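Local coordinates for protein UL16 (Human herpesvirus 5 strain ad169, PDB 2WY3) that helps the virus escape natural killer cells by retaining stress ligands of the host KLRK1 receptor, such as ULBP1 and ULBP2, inside the infected cell, at residues V43-H57 with R102-R116. Residues are numbered along the deposited sequence; the frame is centred on the assembly and turned at random.
Sequences VTEDEIIGVAFTWQH and RMVTNLTVGRYDCLR. With NAG (2-acetamido-2-deoxy-beta-D-glucopyranose), chain M; NAG (2-acetamido-2-deoxy-beta-D-glucopyranose), chain K.
Glu47 and Arg116 meet side-on at one end of the strand pair: Arg116 NE reaches Glu47 OE2 at 2.7 Å and Arg116 NH2 reaches Glu47 OE1 on its syn side, with carboxylate and guanidinium nearly coplanar. Arg116 NH2 also donates to Glu41 O, in the strand leading into this turn; the salt bridge joins the 44-47 turn to strand 110-118. From Gly50 on, the backbones run antiparallel, Leu115 N to Gly50 O being 2.8 Å. Val51 CG2 packs on Cys114 SG, whose disulfide to Cys38 crosses to the other sheet. Ala52 and Asp113 exchange a pair of backbone bonds. On the face shared with Val51 and Cys114, Phe53 lies over Tyr112 as an offset stack, centroids 4.5 Å apart and planes at 16°. Tyr112 OH is held by two bonds, accepting from Arg102 NH1 and donating to Thr108 O at 2.7 Å, while Asn82 holds Arg102 NE. Thr54 and Arg111 again pair through two backbone bonds; on the other side, Thr54 CB sits over one face of the Arg111 guanidinium, which grips Asp113 OD2 through NE and NH2; water 2 links Thr54 OG1 to Arg111 NH2. With CG anti to the backbone N (chi1 -168°), Trp55 swings its indole back to the 103-109 loop, which carries a sugar on Asn106, and NE1 donates in the ring plane to Asn106 O at 2.9 Å. Just past the last bridge, Gln56 N bonds Val109 O from above its carbonyl plane. These are adjacent central strands of the larger sheet in a disulfide-linked, immunoglobulin-like beta sandwich, the ectodomain of UL16.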
loop_
_atom_site.group_PDB
_atom_site.type_symbol
_atom_site.label_atom_id
_atom_site.label_comp_id
_atom_site.label_asym_id
_atom_site.label_seq_id
_atom_site.Cartn_x
_atom_site.Cartn_y
_atom_site.Cartn_z
ATOM N N VAL B 43 -2.677 1.082 17.553
ATOM C CA VAL B 43 -1.302 1.108 18.031
ATOM C C VAL B 43 -1.126 2.306 18.956
ATOM O O VAL B 43 -1.503 3.418 18.599
ATOM C CB VAL B 43 -0.314 1.211 16.855
ATOM C CG1 VAL B 43 1.125 1.343 17.363
ATOM C CG2 VAL B 43 -0.449 -0.019 15.959
ATOM N N THR B 44 -0.572 2.099 20.148
ATOM C CA THR B 44 -0.361 3.235 21.047
ATOM C C THR B 44 0.991 3.885 20.800
ATOM O O THR B 44 1.870 3.283 20.200
ATOM C CB THR B 44 -0.460 2.844 22.536
ATOM O OG1 THR B 44 0.545 1.872 22.843
ATOM C CG2 THR B 44 -1.830 2.267 22.846
ATOM N N GLU B 45 1.157 5.114 21.290
ATOM C CA GLU B 45 2.382 5.867 21.049
ATOM C C GLU B 45 3.642 5.118 21.455
ATOM O O GLU B 45 4.649 5.174 20.757
ATOM C CB GLU B 45 2.336 7.219 21.773
ATOM C CG GLU B 45 1.609 8.307 21.019
ATOM C CD GLU B 45 1.747 9.656 21.698
ATOM O OE1 GLU B 45 2.858 9.965 22.183
ATOM O OE2 GLU B 45 0.748 10.403 21.746
ATOM N N ASP B 46 3.596 4.417 22.585
ATOM C CA ASP B 46 4.798 3.760 23.088
ATOM C C ASP B 46 4.932 2.308 22.635
ATOM O O ASP B 46 5.892 1.636 22.986
ATOM C CB ASP B 46 4.875 3.864 24.618
ATOM C CG ASP B 46 3.915 2.912 25.328
ATOM O OD1 ASP B 46 3.077 2.263 24.660
ATOM O OD2 ASP B 46 4.005 2.812 26.569
ATOM N N GLU B 47 3.985 1.829 21.833
ATOM C CA GLU B 47 3.996 0.418 21.461
ATOM C C GLU B 47 5.067 0.076 20.430
ATOM O O GLU B 47 5.131 0.675 19.347
ATOM C CB GLU B 47 2.627 -0.043 20.954
ATOM C CG GLU B 47 2.566 -1.566 20.767
ATOM C CD GLU B 47 1.202 -2.055 20.317
ATOM O OE1 GLU B 47 0.299 -1.212 20.151
ATOM O OE2 GLU B 47 1.042 -3.284 20.126
ATOM N N ILE B 48 5.895 -0.904 20.769
ATOM C CA ILE B 48 6.889 -1.424 19.853
ATOM C C ILE B 48 6.321 -2.607 19.093
ATOM O O ILE B 48 5.906 -3.611 19.696
ATOM C CB ILE B 48 8.170 -1.853 20.598
ATOM C CG1 ILE B 48 8.746 -0.648 21.347
ATOM C CG2 ILE B 48 9.164 -2.446 19.621
ATOM C CD1 ILE B 48 9.837 -1.001 22.348
ATOM N N ILE B 49 6.275 -2.467 17.770
ATOM C CA ILE B 49 5.861 -3.543 16.879
ATOM C C ILE B 49 6.987 -3.776 15.861
ATOM O O ILE B 49 7.952 -3.013 15.815
ATOM C CB ILE B 49 4.532 -3.197 16.178
ATOM C CG1 ILE B 49 4.620 -1.838 15.462
ATOM C CG2 ILE B 49 3.404 -3.160 17.205
ATOM C CD1 ILE B 49 3.385 -1.530 14.620
ATOM N N GLY B 50 6.904 -4.829 15.064
ATOM C CA GLY B 50 7.985 -5.058 14.125
ATOM C C GLY B 50 7.860 -6.324 13.324
ATOM O O GLY B 50 6.853 -7.040 13.410
ATOM N N VAL B 51 8.919 -6.627 12.581
ATOM C CA VAL B 51 8.903 -7.744 11.647
ATOM C C VAL B 51 10.189 -8.555 11.800
ATOM O O VAL B 51 11.283 -8.002 11.736
ATOM C CB VAL B 51 8.809 -7.253 10.186
ATOM C CG1 VAL B 51 8.691 -8.430 9.246
ATOM C CG2 VAL B 51 7.613 -6.307 10.009
ATOM N N ALA B 52 10.035 -9.859 12.017
ATOM C CA ALA B 52 11.168 -10.775 12.085
ATOM C C ALA B 52 11.343 -11.478 10.746
ATOM O O ALA B 52 10.362 -11.888 10.126
ATOM C CB ALA B 52 10.934 -11.818 13.193
ATOM N N PHE B 53 12.593 -11.624 10.312
ATOM C CA PHE B 53 12.913 -12.336 9.078
ATOM C C PHE B 53 13.798 -13.547 9.378
ATOM O O PHE B 53 14.939 -13.394 9.840
ATOM C CB PHE B 53 13.647 -11.410 8.091
ATOM C CG PHE B 53 14.310 -12.147 6.943
ATOM C CD1 PHE B 53 13.600 -13.061 6.186
ATOM C CD2 PHE B 53 15.646 -11.921 6.634
ATOM C CE1 PHE B 53 14.200 -13.752 5.134
ATOM C CE2 PHE B 53 16.257 -12.599 5.578
ATOM C CZ PHE B 53 15.536 -13.521 4.830
ATOM N N THR B 54 13.286 -14.741 9.108
ATOM C CA THR B 54 14.069 -15.966 9.325
ATOM C C THR B 54 14.498 -16.504 7.958
ATOM O O THR B 54 13.658 -16.796 7.116
ATOM C CB THR B 54 13.220 -17.028 10.084
ATOM O OG1 THR B 54 12.826 -16.516 11.372
ATOM C CG2 THR B 54 14.009 -18.319 10.278
ATOM N N TRP B 55 15.804 -16.634 7.729
ATOM C CA TRP B 55 16.320 -17.038 6.415
ATOM C C TRP B 55 15.878 -18.456 6.046
ATOM O O TRP B 55 15.926 -19.354 6.881
ATOM C CB TRP B 55 17.853 -16.997 6.453
ATOM C CG TRP B 55 18.509 -17.114 5.118
ATOM C CD1 TRP B 55 18.030 -16.672 3.909
ATOM C CD2 TRP B 55 19.794 -17.679 4.864
ATOM N NE1 TRP B 55 18.960 -16.939 2.908
ATOM C CE2 TRP B 55 20.044 -17.561 3.476
ATOM C CE3 TRP B 55 20.769 -18.266 5.679
ATOM C CZ2 TRP B 55 21.228 -18.021 2.888
ATOM C CZ3 TRP B 55 21.941 -18.731 5.089
ATOM C CH2 TRP B 55 22.161 -18.598 3.709
ATOM N N GLN B 56 15.453 -18.661 4.799
ATOM C CA GLN B 56 14.995 -19.990 4.387
ATOM C C GLN B 56 16.050 -21.051 4.652
ATOM O O GLN B 56 15.724 -22.189 4.985
ATOM C CB GLN B 56 14.639 -20.028 2.894
ATOM C CG GLN B 56 14.049 -21.375 2.446
ATOM C CD GLN B 56 13.664 -21.395 0.971
ATOM O OE1 GLN B 56 13.788 -20.395 0.281
ATOM N NE2 GLN B 56 13.183 -22.539 0.491
ATOM N N HIS B 57 17.317 -20.670 4.499
ATOM C CA HIS B 57 18.405 -21.654 4.460
ATOM C C HIS B 57 19.081 -21.892 5.798
ATOM O O HIS B 57 19.960 -22.754 5.916
ATOM C CB HIS B 57 19.441 -21.245 3.411
ATOM C CG HIS B 57 18.875 -21.153 2.031
ATOM N ND1 HIS B 57 18.382 -22.251 1.360
ATOM C CD2 HIS B 57 18.716 -20.098 1.198
ATOM C CE1 HIS B 57 17.945 -21.876 0.169
ATOM N NE2 HIS B 57 18.131 -20.574 0.048
ATOM N N ARG B 102 11.176 -5.966 -0.481
ATOM C CA ARG B 102 12.584 -6.209 -0.743
ATOM C C ARG B 102 12.746 -6.899 -2.076
ATOM O O ARG B 102 11.828 -7.575 -2.544
ATOM C CB ARG B 102 13.169 -7.133 0.338
ATOM C CG ARG B 102 12.710 -6.826 1.748
ATOM C CD ARG B 102 13.396 -7.760 2.745
ATOM N NE ARG B 102 14.697 -7.254 3.166
ATOM C CZ ARG B 102 15.577 -7.937 3.894
ATOM N NH1 ARG B 102 15.324 -9.190 4.264
ATOM N NH2 ARG B 102 16.727 -7.371 4.239
ATOM N N MET B 103 13.924 -6.750 -2.671
ATOM C CA MET B 103 14.292 -7.561 -3.819
ATOM C C MET B 103 14.354 -9.012 -3.364
ATOM O O MET B 103 14.819 -9.303 -2.262
ATOM C CB MET B 103 15.646 -7.118 -4.385
ATOM C CG MET B 103 15.636 -5.669 -4.849
ATOM S SD MET B 103 17.209 -5.175 -5.585
ATOM C CE MET B 103 18.331 -5.477 -4.234
ATOM N N VAL B 104 13.865 -9.914 -4.207
ATOM C CA VAL B 104 13.863 -11.335 -3.890
ATOM C C VAL B 104 15.149 -11.992 -4.393
ATOM O O VAL B 104 15.438 -11.996 -5.593
ATOM C CB VAL B 104 12.635 -12.049 -4.488
ATOM C CG1 VAL B 104 12.674 -13.537 -4.168
ATOM C CG2 VAL B 104 11.353 -11.425 -3.943
ATOM N N THR B 105 15.937 -12.508 -3.459
ATOM C CA THR B 105 17.219 -13.119 -3.777
ATOM C C THR B 105 17.438 -14.308 -2.862
ATOM O O THR B 105 16.672 -14.527 -1.922
ATOM C CB THR B 105 18.386 -12.148 -3.515
ATOM O OG1 THR B 105 18.534 -11.964 -2.100
ATOM C CG2 THR B 105 18.126 -10.792 -4.178
ATOM N N ASN B 106 18.502 -15.057 -3.128
ATOM C CA ASN B 106 18.896 -16.148 -2.244
ATOM C C ASN B 106 19.142 -15.700 -0.795
ATOM O O ASN B 106 19.266 -16.531 0.090
ATOM C CB ASN B 106 20.117 -16.902 -2.807
ATOM C CG ASN B 106 21.199 -15.969 -3.365
ATOM O OD1 ASN B 106 21.413 -14.856 -2.859
ATOM N ND2 ASN B 106 21.921 -16.457 -4.388
ATOM N N LEU B 107 19.207 -14.393 -0.556
ATOM C CA LEU B 107 19.457 -13.885 0.798
ATOM C C LEU B 107 18.222 -13.271 1.453
ATOM O O LEU B 107 18.259 -12.879 2.617
ATOM C CB LEU B 107 20.620 -12.867 0.786
ATOM C CG LEU B 107 21.977 -13.474 0.429
ATOM C CD1 LEU B 107 23.077 -12.416 0.422
ATOM C CD2 LEU B 107 22.325 -14.599 1.416
ATOM N N THR B 108 17.118 -13.183 0.720
ATOM C CA THR B 108 15.900 -12.624 1.318
ATOM C C THR B 108 14.735 -13.615 1.324
ATOM O O THR B 108 13.656 -13.294 1.835
ATOM C CB THR B 108 15.442 -11.306 0.625
ATOM O OG1 THR B 108 15.159 -11.560 -0.758
ATOM C CG2 THR B 108 16.530 -10.220 0.742
ATOM N N VAL B 109 14.937 -14.800 0.746
ATOM C CA VAL B 109 13.926 -15.856 0.843
ATOM C C VAL B 109 13.834 -16.341 2.292
ATOM O O VAL B 109 14.828 -16.353 3.025
ATOM C CB VAL B 109 14.220 -17.060 -0.103
ATOM C CG1 VAL B 109 13.883 -16.702 -1.563
ATOM C CG2 VAL B 109 15.671 -17.527 0.039
ATOM N N GLY B 110 12.633 -16.717 2.718
ATOM C CA GLY B 110 12.454 -17.142 4.092
ATOM C C GLY B 110 11.081 -16.783 4.618
ATOM O O GLY B 110 10.104 -16.840 3.876
ATOM N N ARG B 111 11.021 -16.450 5.902
ATOM C CA ARG B 111 9.740 -16.269 6.606
ATOM C C ARG B 111 9.732 -14.905 7.263
ATOM O O ARG B 111 10.651 -14.593 8.027
ATOM C CB ARG B 111 9.631 -17.349 7.686
ATOM C CG ARG B 111 8.241 -17.559 8.291
ATOM C CD ARG B 111 8.293 -18.645 9.379
ATOM N NE ARG B 111 8.721 -18.086 10.655
ATOM C CZ ARG B 111 9.715 -18.556 11.398
ATOM N NH1 ARG B 111 10.405 -19.630 11.010
ATOM N NH2 ARG B 111 10.012 -17.946 12.538
ATOM N N TYR B 112 8.710 -14.094 6.972
ATOM C CA TYR B 112 8.572 -12.756 7.557
ATOM C C TYR B 112 7.379 -12.772 8.502
ATOM O O TYR B 112 6.248 -12.991 8.061
ATOM C CB TYR B 112 8.376 -11.683 6.462
ATOM C CG TYR B 112 9.630 -11.507 5.613
ATOM C CD1 TYR B 112 10.522 -10.467 5.868
ATOM C CD2 TYR B 112 9.934 -12.403 4.587
ATOM C CE1 TYR B 112 11.684 -10.311 5.108
ATOM C CE2 TYR B 112 11.102 -12.252 3.821
ATOM C CZ TYR B 112 11.963 -11.211 4.095
ATOM O OH TYR B 112 13.122 -11.069 3.345
ATOM N N ASP B 113 7.639 -12.560 9.790
ATOM C CA ASP B 113 6.605 -12.640 10.824
ATOM C C ASP B 113 6.332 -11.243 11.376
ATOM O O ASP B 113 7.218 -10.636 11.978
ATOM C CB ASP B 113 7.054 -13.553 11.978
ATOM C CG ASP B 113 7.097 -15.028 11.585
ATOM O OD1 ASP B 113 6.207 -15.471 10.839
ATOM O OD2 ASP B 113 8.018 -15.752 12.015
ATOM N N CYS B 114 5.117 -10.741 11.180
ATOM C CA CYS B 114 4.730 -9.455 11.764
ATOM C C CYS B 114 4.297 -9.673 13.195
ATOM O O CYS B 114 3.360 -10.427 13.460
ATOM C CB CYS B 114 3.604 -8.815 10.971
ATOM S SG CYS B 114 4.232 -8.282 9.346
ATOM N N LEU B 115 4.978 -8.989 14.115
ATOM C CA LEU B 115 4.922 -9.312 15.528
ATOM C C LEU B 115 4.115 -8.296 16.292
ATOM O O LEU B 115 4.106 -7.122 15.935
ATOM C CB LEU B 115 6.336 -9.288 16.126
ATOM C CG LEU B 115 7.393 -10.171 15.460
ATOM C CD1 LEU B 115 8.712 -10.057 16.235
ATOM C CD2 LEU B 115 6.913 -11.609 15.413
ATOM N N ARG B 116 3.460 -8.760 17.349
ATOM C CA ARG B 116 2.808 -7.881 18.322
ATOM C C ARG B 116 2.755 -8.565 19.671
ATOM O O ARG B 116 2.561 -9.773 19.752
ATOM C CB ARG B 116 1.373 -7.544 17.903
ATOM C CG ARG B 116 0.831 -6.287 18.604
ATOM C CD ARG B 116 -0.517 -5.838 18.045
ATOM N NE ARG B 116 -0.804 -4.471 18.505
ATOM C CZ ARG B 116 -1.813 -3.728 18.073
ATOM N NH1 ARG B 116 -2.658 -4.211 17.166
ATOM N NH2 ARG B 116 -1.976 -2.504 18.551
HETATM C C1 NAG M . 22.888 -15.535 -4.956
HETATM C C2 NAG M . 23.842 -16.319 -5.871
HETATM C C3 NAG M . 24.783 -15.402 -6.649
HETATM C C4 NAG M . 23.998 -14.299 -7.344
HETATM C C5 NAG M . 23.087 -13.604 -6.333
HETATM C C6 NAG M . 22.211 -12.531 -6.974
HETATM C C7 NAG M . 24.216 -18.505 -4.914
HETATM C C8 NAG M . 25.170 -19.444 -4.232
HETATM N N2 NAG M . 24.648 -17.266 -5.122
HETATM O O3 NAG M . 25.486 -16.173 -7.603
HETATM O O4 NAG M . 24.903 -13.380 -7.927
HETATM O O5 NAG M . 22.225 -14.546 -5.715
HETATM O O6 NAG M . 21.528 -11.840 -5.944
HETATM O O7 NAG M . 23.087 -18.879 -5.231
HETATM C C1 NAG K . 5.998 10.373 19.961
HETATM C C2 NAG K . 6.338 10.748 21.406
HETATM C C3 NAG K . 5.945 12.188 21.700
HETATM C C4 NAG K . 6.622 13.092 20.688
HETATM C C5 NAG K . 6.231 12.669 19.277
HETATM C C6 NAG K . 6.952 13.526 18.245
HETATM C C7 NAG K . 6.405 9.036 23.120
HETATM C C8 NAG K . 5.659 8.308 24.198
HETATM N N2 NAG K . 5.692 9.855 22.351
HETATM O O3 NAG K . 6.341 12.555 23.003
HETATM O O4 NAG K . 6.230 14.427 20.919
HETATM O O5 NAG K . 6.534 11.306 19.038
HETATM O O6 NAG K . 6.383 13.299 16.977
HETATM O O7 NAG K . 7.615 8.863 22.976
HETATM O O HOH W 1 10.581 -14.915 11.055
HETATM O O HOH W 2 12.561 -17.512 13.851
#